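Local coordinates for virulence protein vsdE (Salmonella enterica, PDB 5LQ6), which is a virulence effector and cysteine hydrolase of the papain-like clan CA that suppresses host immune responses, at residues 12-15 with 16-19; 85-88 with 89-92; 52-55 with 56-59. The protein carries 4 engineered substitutions. One frame throughout, in Å; residues are numbered along the deposited sequence.

Interaction 1 (12-15 with 16-19)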
ATOM      1  N   SER A  12       7.601  -6.544 -14.531  1.00 33.31           N
ATOM      2  CA  SER A  12       8.757  -6.472 -13.628  1.00 29.71           C
ATOM      3  C   SER A  12      10.018  -6.067 -14.398  1.00 29.82           C
ATOM      4  O   SER A  12      10.899  -5.450 -13.839  1.00 28.37           O
ATOM      5  CB  SER A  12       8.952  -7.754 -12.824  1.00 33.12           C
ATOM      6  OG  SER A  12       9.169  -8.856 -13.696  1.00 39.15           O
ATOM      7  N   GLN A  13      10.101  -6.439 -15.678  1.00 30.39           N
ATOM      8  CA  GLN A  13      11.221  -5.991 -16.487  1.00 31.75           C
ATOM      9  C   GLN A  13      11.178  -4.502 -16.746  1.00 29.78           C
ATOM     10  O   GLN A  13      12.239  -3.880 -16.830  1.00 27.04           O
ATOM     11  CB  GLN A  13      11.347  -6.770 -17.784  1.00 36.76           C
ATOM     12  CG  GLN A  13      10.254  -6.588 -18.805  1.00 45.65           C
ATOM     13  CD  GLN A  13      10.475  -7.496 -20.025  1.00 54.51           C
ATOM     14  OE1 GLN A  13      11.183  -8.521 -19.943  1.00 61.80           O
ATOM     15  NE2 GLN A  13       9.879  -7.118 -21.162  1.00 55.43           N
ATOM     16  N   ASP A  14       9.979  -3.925 -16.868  1.00 24.19           N
ATOM     17  CA  ASP A  14       9.853  -2.446 -16.912  1.00 24.07           C
ATOM     18  C   ASP A  14      10.309  -1.741 -15.644  1.00 20.35           C
ATOM     19  O   ASP A  14      10.876  -0.652 -15.690  1.00 19.06           O
ATOM     20  CB  ASP A  14       8.423  -2.045 -17.271  1.00 28.21           C
ATOM     21  CG  ASP A  14       8.052  -2.357 -18.732  1.00 35.44           C
ATOM     22  OD1 ASP A  14       8.930  -2.700 -19.540  1.00 38.76           O
ATOM     23  OD2 ASP A  14       6.858  -2.246 -19.071  1.00 43.49           O
ATOM     24  N   ILE A  15      10.090  -2.361 -14.492  1.00 18.26           N
ATOM     25  CA  ILE A  15      10.646  -1.862 -13.218  1.00 17.88           C
ATOM     26  C   ILE A  15      12.171  -1.820 -13.272  1.00 18.45           C
ATOM     27  O   ILE A  15      12.827  -0.868 -12.870  1.00 17.61           O
ATOM     28  CB  ILE A  15      10.159  -2.708 -11.998  1.00 17.35           C
ATOM     29  CG1 ILE A  15       8.629  -2.652 -11.928  1.00 18.33           C
ATOM     30  CG2 ILE A  15      10.840  -2.284 -10.731  1.00 17.85           C
ATOM     31  CD1 ILE A  15       8.051  -3.565 -10.858  1.00 19.65           C
ATOM     32  N   ILE A  16      12.738  -2.915 -13.761  1.00 20.71           N
ATOM     33  CA  ILE A  16      14.189  -3.031 -13.859  1.00 20.78           C
ATOM     34  C   ILE A  16      14.763  -1.969 -14.787  1.00 17.28           C
ATOM     35  O   ILE A  16      15.752  -1.326 -14.432  1.00 18.44           O
ATOM     36  CB  ILE A  16      14.540  -4.455 -14.334  1.00 23.30           C
ATOM     37  CG1 ILE A  16      14.421  -5.404 -13.110  1.00 27.08           C
ATOM     38  CG2 ILE A  16      15.950  -4.492 -14.920  1.00 25.27           C
ATOM     39  CD1 ILE A  16      14.306  -6.864 -13.507  1.00 29.33           C
ATOM     40  N   SER A  17      14.091  -1.709 -15.875  1.00 18.60           N
ATOM     41  CA  SER A  17      14.564  -0.688 -16.805  1.00 17.90           C
ATOM     42  C   SER A  17      14.504   0.696 -16.151  1.00 16.88           C
ATOM     43  O   SER A  17      15.433   1.486 -16.230  1.00 16.85           O
ATOM     44  CB  SER A  17      13.855  -0.733 -18.140  1.00 22.00           C
ATOM     45  OG  SER A  17      12.484  -0.537 -18.077  1.00 32.70           O
ATOM     46  N   ARG A  18      13.392   0.978 -15.482  1.00 15.45           N
ATOM     47  CA  ARG A  18      13.255   2.318 -14.844  1.00 13.91           C
ATOM     48  C   ARG A  18      14.243   2.556 -13.740  1.00 16.35           C
ATOM     49  O   ARG A  18      14.854   3.612 -13.654  1.00 17.09           O
ATOM     50  CB  ARG A  18      11.818   2.500 -14.359  1.00 13.86           C
ATOM     51  CG  ARG A  18      10.798   2.649 -15.463  1.00 14.20           C
ATOM     52  CD  ARG A  18       9.403   3.017 -14.971  1.00 14.29           C
ATOM     53  NE  ARG A  18       8.798   1.911 -14.223  1.00 16.17           N
ATOM     54  CZ  ARG A  18       7.934   1.046 -14.713  1.00 16.82           C
ATOM     55  NH1 ARG A  18       7.558   1.103 -15.976  1.00 18.02           N
ATOM     56  NH2 ARG A  18       7.419   0.088 -13.911  1.00 17.24           N
ATOM     57  N   ILE A  19      14.420   1.554 -12.875  1.00 15.64           N
ATOM     58  CA  ILE A  19      15.269   1.689 -11.719  1.00 16.58           C
ATOM     59  C   ILE A  19      16.756   1.849 -12.080  1.00 17.91           C
ATOM     60  O   ILE A  19      17.538   2.472 -11.368  1.00 21.21           O
ATOM     61  CB  ILE A  19      14.965   0.510 -10.746  1.00 22.21           C
ATOM     62  CG1 ILE A  19      15.111   0.920  -9.311  1.00 24.43           C
ATOM     63  CG2 ILE A  19      15.731  -0.765 -11.134  1.00 21.83           C
ATOM     64  CD1 ILE A  19      14.687  -0.205  -8.391  1.00 26.46           C
TER
HETATM   65  O   HOH W   1       5.240  -0.421 -17.000  1.00 37.08           O
HETATM   66  O   HOH W   2      11.524  -2.453 -20.114  1.00 38.84           O

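Interaction 2 (85-88 with 89-92)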
ATOM      1  N   TYR A  85       1.347  -3.878  -5.705  1.00 12.83           N
ATOM      2  CA  TYR A  85       1.739  -4.515  -6.949  1.00 13.17           C
ATOM      3  C   TYR A  85       1.507  -6.026  -6.927  1.00 13.27           C
ATOM      4  O   TYR A  85       0.954  -6.574  -7.877  1.00 14.89           O
ATOM      5  CB  TYR A  85       3.204  -4.211  -7.233  1.00 13.48           C
ATOM      6  CG  TYR A  85       3.809  -4.825  -8.484  1.00 15.26           C
ATOM      7  CD1 TYR A  85       4.313  -6.089  -8.488  1.00 15.92           C
ATOM      8  CD2 TYR A  85       3.838  -4.086  -9.637  1.00 16.01           C
ATOM      9  CE1 TYR A  85       4.900  -6.608  -9.655  1.00 19.44           C
ATOM     10  CE2 TYR A  85       4.443  -4.584 -10.804  1.00 17.83           C
ATOM     11  CZ  TYR A  85       4.941  -5.859 -10.770  1.00 20.64           C
ATOM     12  OH  TYR A  85       5.525  -6.420 -11.947  1.00 23.05           O
ATOM     13  N   ASN A  86       1.944  -6.683  -5.872  1.00 13.43           N
ATOM     14  CA  ASN A  86       1.779  -8.144  -5.721  1.00 14.98           C
ATOM     15  C   ASN A  86       0.287  -8.513  -5.720  1.00 15.76           C
ATOM     16  O   ASN A  86      -0.140  -9.472  -6.358  1.00 16.30           O
ATOM     17  CB  ASN A  86       2.452  -8.646  -4.452  1.00 15.01           C
ATOM     18  CG  ASN A  86       3.974  -8.573  -4.523  1.00 15.19           C
ATOM     19  OD1 ASN A  86       4.517  -8.281  -5.599  1.00 15.45           O
ATOM     20  ND2 ASN A  86       4.624  -8.744  -3.421  1.00 14.92           N
ATOM     21  N   ILE A  87      -0.538  -7.746  -5.003  1.00 13.59           N
ATOM     22  CA  ILE A  87      -1.943  -8.027  -5.009  1.00 15.34           C
ATOM     23  C   ILE A  87      -2.523  -7.898  -6.411  1.00 15.68           C
ATOM     24  O   ILE A  87      -3.288  -8.772  -6.866  1.00 16.29           O
ATOM     25  CB  ILE A  87      -2.698  -7.077  -4.016  1.00 13.96           C
ATOM     26  CG1 ILE A  87      -2.349  -7.443  -2.604  1.00 15.04           C
ATOM     27  CG2 ILE A  87      -4.218  -7.125  -4.245  1.00 14.10           C
ATOM     28  CD1 ILE A  87      -2.687  -6.343  -1.612  1.00 16.32           C
ATOM     29  N   HIS A  88      -2.141  -6.843  -7.140  1.00 14.90           N
ATOM     30  CA  HIS A  88      -2.657  -6.618  -8.470  1.00 15.40           C
ATOM     31  C   HIS A  88      -2.350  -7.844  -9.382  1.00 16.85           C
ATOM     32  O   HIS A  88      -3.197  -8.227 -10.174  1.00 18.47           O
ATOM     33  CB  HIS A  88      -2.042  -5.358  -9.064  1.00 14.71           C
ATOM     34  CG  HIS A  88      -2.559  -5.057 -10.430  1.00 19.17           C
ATOM     35  ND1 HIS A  88      -3.760  -4.410 -10.630  1.00 22.79           N
ATOM     36  CD2 HIS A  88      -2.053  -5.328 -11.658  1.00 22.22           C
ATOM     37  CE1 HIS A  88      -3.966  -4.288 -11.934  1.00 24.80           C
ATOM     38  NE2 HIS A  88      -2.959  -4.859 -12.574  1.00 25.35           N
ATOM     39  N   HIS A  89      -1.140  -8.365  -9.262  1.00 15.62           N
ATOM     40  CA  HIS A  89      -0.687  -9.477 -10.133  1.00 18.40           C
ATOM     41  C   HIS A  89      -1.008 -10.815  -9.553  1.00 20.88           C
ATOM     42  O   HIS A  89      -0.706 -11.846 -10.174  1.00 22.94           O
ATOM     43  CB  HIS A  89       0.819  -9.276 -10.370  1.00 19.82           C
ATOM     44  CG  HIS A  89       1.112  -8.122 -11.264  1.00 20.24           C
ATOM     45  ND1 HIS A  89       0.838  -8.134 -12.619  1.00 27.07           N
ATOM     46  CD2 HIS A  89       1.569  -6.875 -10.990  1.00 21.90           C
ATOM     47  CE1 HIS A  89       1.145  -6.952 -13.140  1.00 25.17           C
ATOM     48  NE2 HIS A  89       1.603  -6.175 -12.178  1.00 23.24           N
ATOM     49  N   ARG A  90      -1.635 -10.845  -8.386  1.00 18.63           N
ATOM     50  CA  ARG A  90      -1.934 -12.076  -7.672  1.00 19.58           C
ATOM     51  C   ARG A  90      -0.724 -12.960  -7.541  1.00 21.32           C
ATOM     52  O   ARG A  90      -0.799 -14.198  -7.669  1.00 21.32           O
ATOM     53  CB  ARG A  90      -3.122 -12.824  -8.335  1.00 18.83           C
ATOM     54  CG  ARG A  90      -4.444 -12.110  -8.254  1.00 19.85           C
ATOM     55  CD  ARG A  90      -4.879 -11.941  -6.793  1.00 22.59           C
ATOM     56  NE  ARG A  90      -6.276 -11.607  -6.640  1.00 24.64           N
ATOM     57  CZ  ARG A  90      -6.776 -10.379  -6.565  1.00 27.50           C
ATOM     58  NH1 ARG A  90      -5.988  -9.307  -6.661  1.00 25.71           N
ATOM     59  NH2 ARG A  90      -8.089 -10.199  -6.393  1.00 28.89           N
ATOM     60  N   GLN A  91       0.413 -12.355  -7.227  1.00 20.70           N
ATOM     61  CA  GLN A  91       1.643 -13.087  -7.112  1.00 20.77           C
ATOM     62  C   GLN A  91       2.623 -12.407  -6.210  1.00 20.15           C
ATOM     63  O   GLN A  91       2.706 -11.178  -6.217  1.00 19.74           O
ATOM     64  CB  GLN A  91       2.243 -13.276  -8.520  1.00 23.80           C
ATOM     65  CG  GLN A  91       3.465 -14.193  -8.542  1.00 26.67           C
ATOM     66  CD  GLN A  91       3.984 -14.475  -9.972  1.00 35.61           C
ATOM     67  OE1 GLN A  91       3.259 -14.284 -10.964  1.00 38.25           O
ATOM     68  NE2 GLN A  91       5.236 -14.939 -10.070  1.00 42.80           N
ATOM     69  N   ASP A  92       3.411 -13.189  -5.474  1.00 19.65           N
ATOM     70  CA  ASP A  92       4.452 -12.669  -4.608  1.00 18.67           C
ATOM     71  C   ASP A  92       5.699 -12.358  -5.424  1.00 20.92           C
ATOM     72  O   ASP A  92       6.541 -13.227  -5.616  1.00 22.22           O
ATOM     73  CB  ASP A  92       4.810 -13.606  -3.447  1.00 19.31           C
ATOM     74  CG  ASP A  92       3.732 -13.683  -2.391  1.00 21.34           C
ATOM     75  OD1 ASP A  92       3.023 -12.676  -2.139  1.00 22.69           O
ATOM     76  OD2 ASP A  92       3.575 -14.756  -1.757  1.00 25.97           O
TER
HETATM   77  O   HOH W   3       3.046  -9.999  -1.408  1.00 16.78           O

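Interaction 3 (52-55 with 56-59)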
ATOM      1  N   ASN A  52     -10.274 -14.526  -6.133  1.00 21.93           N
ATOM      2  CA  ASN A  52     -10.951 -14.074  -4.921  1.00 24.22           C
ATOM      3  C   ASN A  52     -10.062 -14.353  -3.709  1.00 22.47           C
ATOM      4  O   ASN A  52      -9.961 -15.480  -3.248  1.00 25.45           O
ATOM      5  CB  ASN A  52     -12.315 -14.739  -4.720  1.00 25.35           C
ATOM      6  CG  ASN A  52     -13.056 -14.134  -3.535  1.00 27.04           C
ATOM      7  OD1 ASN A  52     -13.213 -12.933  -3.480  1.00 30.93           O
ATOM      8  ND2 ASN A  52     -13.439 -14.934  -2.581  1.00 26.80           N
ATOM      9  N   LEU A  53      -9.392 -13.323  -3.220  1.00 20.73           N
ATOM     10  CA  LEU A  53      -8.459 -13.482  -2.126  1.00 19.06           C
ATOM     11  C   LEU A  53      -9.155 -13.765  -0.819  1.00 21.08           C
ATOM     12  O   LEU A  53     -10.272 -13.310  -0.552  1.00 25.38           O
ATOM     13  CB  LEU A  53      -7.587 -12.212  -1.972  1.00 20.07           C
ATOM     14  CG  LEU A  53      -6.613 -11.956  -3.089  1.00 20.48           C
ATOM     15  CD1 LEU A  53      -6.011 -10.567  -3.007  1.00 23.33           C
ATOM     16  CD2 LEU A  53      -5.495 -12.972  -3.176  1.00 19.95           C
ATOM     17  N   SER A  54      -8.488 -14.510   0.000  1.00 18.78           N
ATOM     18  CA  SER A  54      -8.947 -14.744   1.323  1.00 19.56           C
ATOM     19  C   SER A  54      -8.137 -13.875   2.277  1.00 17.33           C
ATOM     20  O   SER A  54      -7.048 -13.349   1.948  1.00 16.77           O
ATOM     21  CB  SER A  54      -8.740 -16.210   1.695  1.00 19.11           C
ATOM     22  OG  SER A  54      -7.365 -16.522   1.858  1.00 20.22           O
ATOM     23  N   ARG A  55      -8.621 -13.767   3.502  1.00 16.69           N
ATOM     24  CA  ARG A  55      -7.886 -13.040   4.515  1.00 14.86           C
ATOM     25  C   ARG A  55      -6.541 -13.678   4.770  1.00 16.69           C
ATOM     26  O   ARG A  55      -5.521 -13.022   4.949  1.00 16.81           O
ATOM     27  CB  ARG A  55      -8.720 -12.895   5.790  1.00 14.53           C
ATOM     28  CG  ARG A  55      -8.094 -11.987   6.815  1.00 14.55           C
ATOM     29  CD  ARG A  55      -9.017 -11.884   8.010  1.00 14.09           C
ATOM     30  NE  ARG A  55      -8.520 -10.936   8.978  1.00 14.11           N
ATOM     31  CZ  ARG A  55      -7.694 -11.235   9.961  1.00 15.33           C
ATOM     32  NH1 ARG A  55      -7.222 -12.477  10.106  1.00 17.68           N
ATOM     33  NH2 ARG A  55      -7.308 -10.283  10.799  1.00 14.23           N
ATOM     34  N   ASP A  56      -6.509 -15.012   4.787  1.00 16.68           N
ATOM     35  CA  ASP A  56      -5.273 -15.714   4.992  1.00 18.00           C
ATOM     36  C   ASP A  56      -4.278 -15.482   3.835  1.00 17.68           C
ATOM     37  O   ASP A  56      -3.072 -15.375   4.058  1.00 17.54           O
ATOM     38  CB  ASP A  56      -5.547 -17.218   5.088  1.00 21.50           C
ATOM     39  CG  ASP A  56      -4.285 -17.969   5.335  1.00 28.00           C
ATOM     40  OD1 ASP A  56      -3.749 -17.797   6.443  1.00 32.58           O
ATOM     41  OD2 ASP A  56      -3.795 -18.638   4.387  1.00 35.01           O
ATOM     42  N   ASN A  57      -4.761 -15.408   2.616  1.00 16.42           N
ATOM     43  CA  ASN A  57      -3.926 -15.014   1.483  1.00 17.12           C
ATOM     44  C   ASN A  57      -3.247 -13.688   1.763  1.00 16.66           C
ATOM     45  O   ASN A  57      -2.036 -13.523   1.536  1.00 17.57           O
ATOM     46  CB  ASN A  57      -4.691 -14.884   0.148  1.00 17.88           C
ATOM     47  CG  ASN A  57      -5.250 -16.185  -0.414  1.00 19.65           C
ATOM     48  OD1 ASN A  57      -6.257 -16.141  -1.118  1.00 21.38           O
ATOM     49  ND2 ASN A  57      -4.583 -17.297  -0.176  1.00 22.47           N
ATOM     50  N   LEU A  58      -4.044 -12.717   2.190  1.00 15.53           N
ATOM     51  CA  LEU A  58      -3.479 -11.401   2.471  1.00 16.03           C
ATOM     52  C   LEU A  58      -2.423 -11.410   3.559  1.00 15.09           C
ATOM     53  O   LEU A  58      -1.468 -10.662   3.505  1.00 15.88           O
ATOM     54  CB  LEU A  58      -4.586 -10.387   2.850  1.00 18.41           C
ATOM     55  CG  LEU A  58      -5.582 -10.031   1.801  1.00 22.40           C
ATOM     56  CD1 LEU A  58      -6.581  -9.071   2.480  1.00 25.85           C
ATOM     57  CD2 LEU A  58      -4.920  -9.353   0.617  1.00 22.02           C
ATOM     58  N   LYS A  59      -2.613 -12.230   4.590  1.00 16.34           N
ATOM     59  CA  LYS A  59      -1.604 -12.338   5.610  1.00 16.43           C
ATOM     60  C   LYS A  59      -0.300 -12.822   5.007  1.00 17.03           C
ATOM     61  O   LYS A  59       0.777 -12.297   5.307  1.00 17.20           O
ATOM     62  CB  LYS A  59      -2.046 -13.333   6.711  1.00 21.30           C
ATOM     63  CG  LYS A  59      -1.179 -13.316   7.935  1.00 27.45           C
ATOM     64  CD  LYS A  59      -1.595 -14.390   8.937  1.00 36.46           C
ATOM     65  CE  LYS A  59      -3.112 -14.524   9.051  1.00 41.27           C
ATOM     66  NZ  LYS A  59      -3.477 -15.572  10.053  1.00 49.53           N
TER
HETATM   67  O   HOH W   4      -8.814 -17.560  -1.750  1.00 42.34           O

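Interaction 1 (12-15 with 16-19)
Asp14 and Arg18 sit one turn apart on helix 12-19, with Ser17 between them, and polar contacts of three kinds hold this helix turn together. Backbone bonds come first: Ile16 N, Ser17 N, Arg18 N and Ile19 N donate in turn to the carbonyls of Ser12, Gln13, Asp14 and Ile15. Next, the hydroxyl of Ser17, turned back between its own N and carbonyl carbon (chi1 60°), donates to Asp14 O at 2.9 Å. It reaches this oxygen from the same face of the carbonyl plane as Arg18 N, which stands 3.0 Å from Asp14 O.

The guanidinium of Arg18 folds back along the helix through a bend at chi3 (-68°), and Asp14 O lies 3.5 Å above its plane, over its centre. Arg18 NH2 leans on Ile15 CG1 at 3.6 Å, while Arg18 NE bonds to Ile114 O on helix 108-116.

Water makes the third kind. One molecule accepts from Arg18 NH1 and donates to Asp14 OD2; another donates to Asp14 OD1 at 2.7 Å and to Ser17 OG. With Asp14 OD2 and Arg18 NH1 4.6 Å apart, the opposite charges meet through solvent, their attraction probably screened.

Interaction 2 (85-88 with 89-92)
The ring of Tyr85 carries His89 CD2 over the centre of one face, 3.4 Å above its plane, and has Asn86 OD1 at its edge. The planes of Tyr85 and His89 are inclined at 49°, so the imidazole presents its CD2-NE2 side obliquely, with His89 CD2 3.5 Å from Tyr85 CZ. At the edge of the His89 ring, near its plane, lies Tyr85 O, 3.2 Å from His89 CD2; the same oxygen accepts from His89 N, the last regular helical bond in the contact. His88 approaches His89 differently, in an edge-to-face pair: His88 CD2 lies 3.8 Å above the His89 plane, over its centre, with the centroids of the two rings 5.0 Å apart and the planes at 80°. Tyr214 meets the His88 ring edge-to-face as well, extending the aromatic cluster.

Helix 76-89 ends here in a Schellman motif. Arg90 has left helical geometry with a positive phi of 50°, and two bonds run back into the last turn: Gln91 N to Asn86 O at 3.1 Å, and Arg90 N to Ile87 O at the same length. The guanidinium of Arg90, bent round at chi2, adds a second donor to this carbonyl, Arg90 NH1 lying 2.8 Å from Ile87 O. The two donors come from opposite faces of the carbonyl plane, and the oxygen lies in the guanidinium plane. NE and NH2 of Arg90 bond to Pro50 O and Gln51 O, so the one side chain ties the helix end to the loop before helix 55-65.

A water accepts from Asn86 ND2 and donates to Asp92 OD1, 2.8 Å from each. Asn86 ND2 also bonds to Leu94 O, and Asp92 OD2 to Tyr49 OH.

Interaction 3 (52-55 with 56-59)
A capping box of two reciprocal bonds between Ser54 and Asn57 starts helix 55-65, at the end of the loop that follows strand 39-41. Ser54 OG accepts from Asn57 N at 2.9 Å, and Asn57 OD1 accepts from Ser54 N at 3.0 Å, the latter nearly straight (164°) though its donor stands above the amide plane. Each side chain thus satisfies a backbone N-H of the other residue. With OG set between the N and the carbonyl carbon of Ser54 (chi1 70°), the hydroxyl faces the Asn57 N-H. A water that donates to both Asn57 OD1 and Asn52 O prolongs the network into the loop. Backbone bonds from Leu58 N to Ser54 O and from Lys59 N to Arg55 O carry on the first turn.

Leu53 CD1 touches Leu58 CD2 at 4.0 Å, the two side chains crossing at about a right angle, while Leu53 CD2 packs 3.9 Å from Asn57 CB. Leu58 continues this apolar patch against Val170 and Ile172 of strand 163-172 and Ile184 of strand 180-184. Arg55, extended from CG to NE, bonds through NE to Gln182 OE1, so the first turn of helix 55-65 lies against two neighbouring strands of the four-stranded sheet.

In the fold
Along the chain the order is interaction 1, interaction 3, interaction 2. Interaction 2 is the middle one in space: its centre lies about 16 Å from that of interaction 1 and about 12 Å from that of interaction 3, whereas 1 and 3 do not touch, their nearest atoms being about 18 Å apart. Tyr85 packs on Ile15 of helix 12-19, and Ile87 and Arg90 meet Leu53 ahead of helix 55-65. The end of helix 76-89 therefore joins the N-terminal helix to the helix lying on the four-stranded sheet. Cys76, at the start of helix 76-89, probably forms a Cys-His-Asp triad with His165 and Asp185, consistent with clan CA peptidases, whose third residue is Asn or Asp.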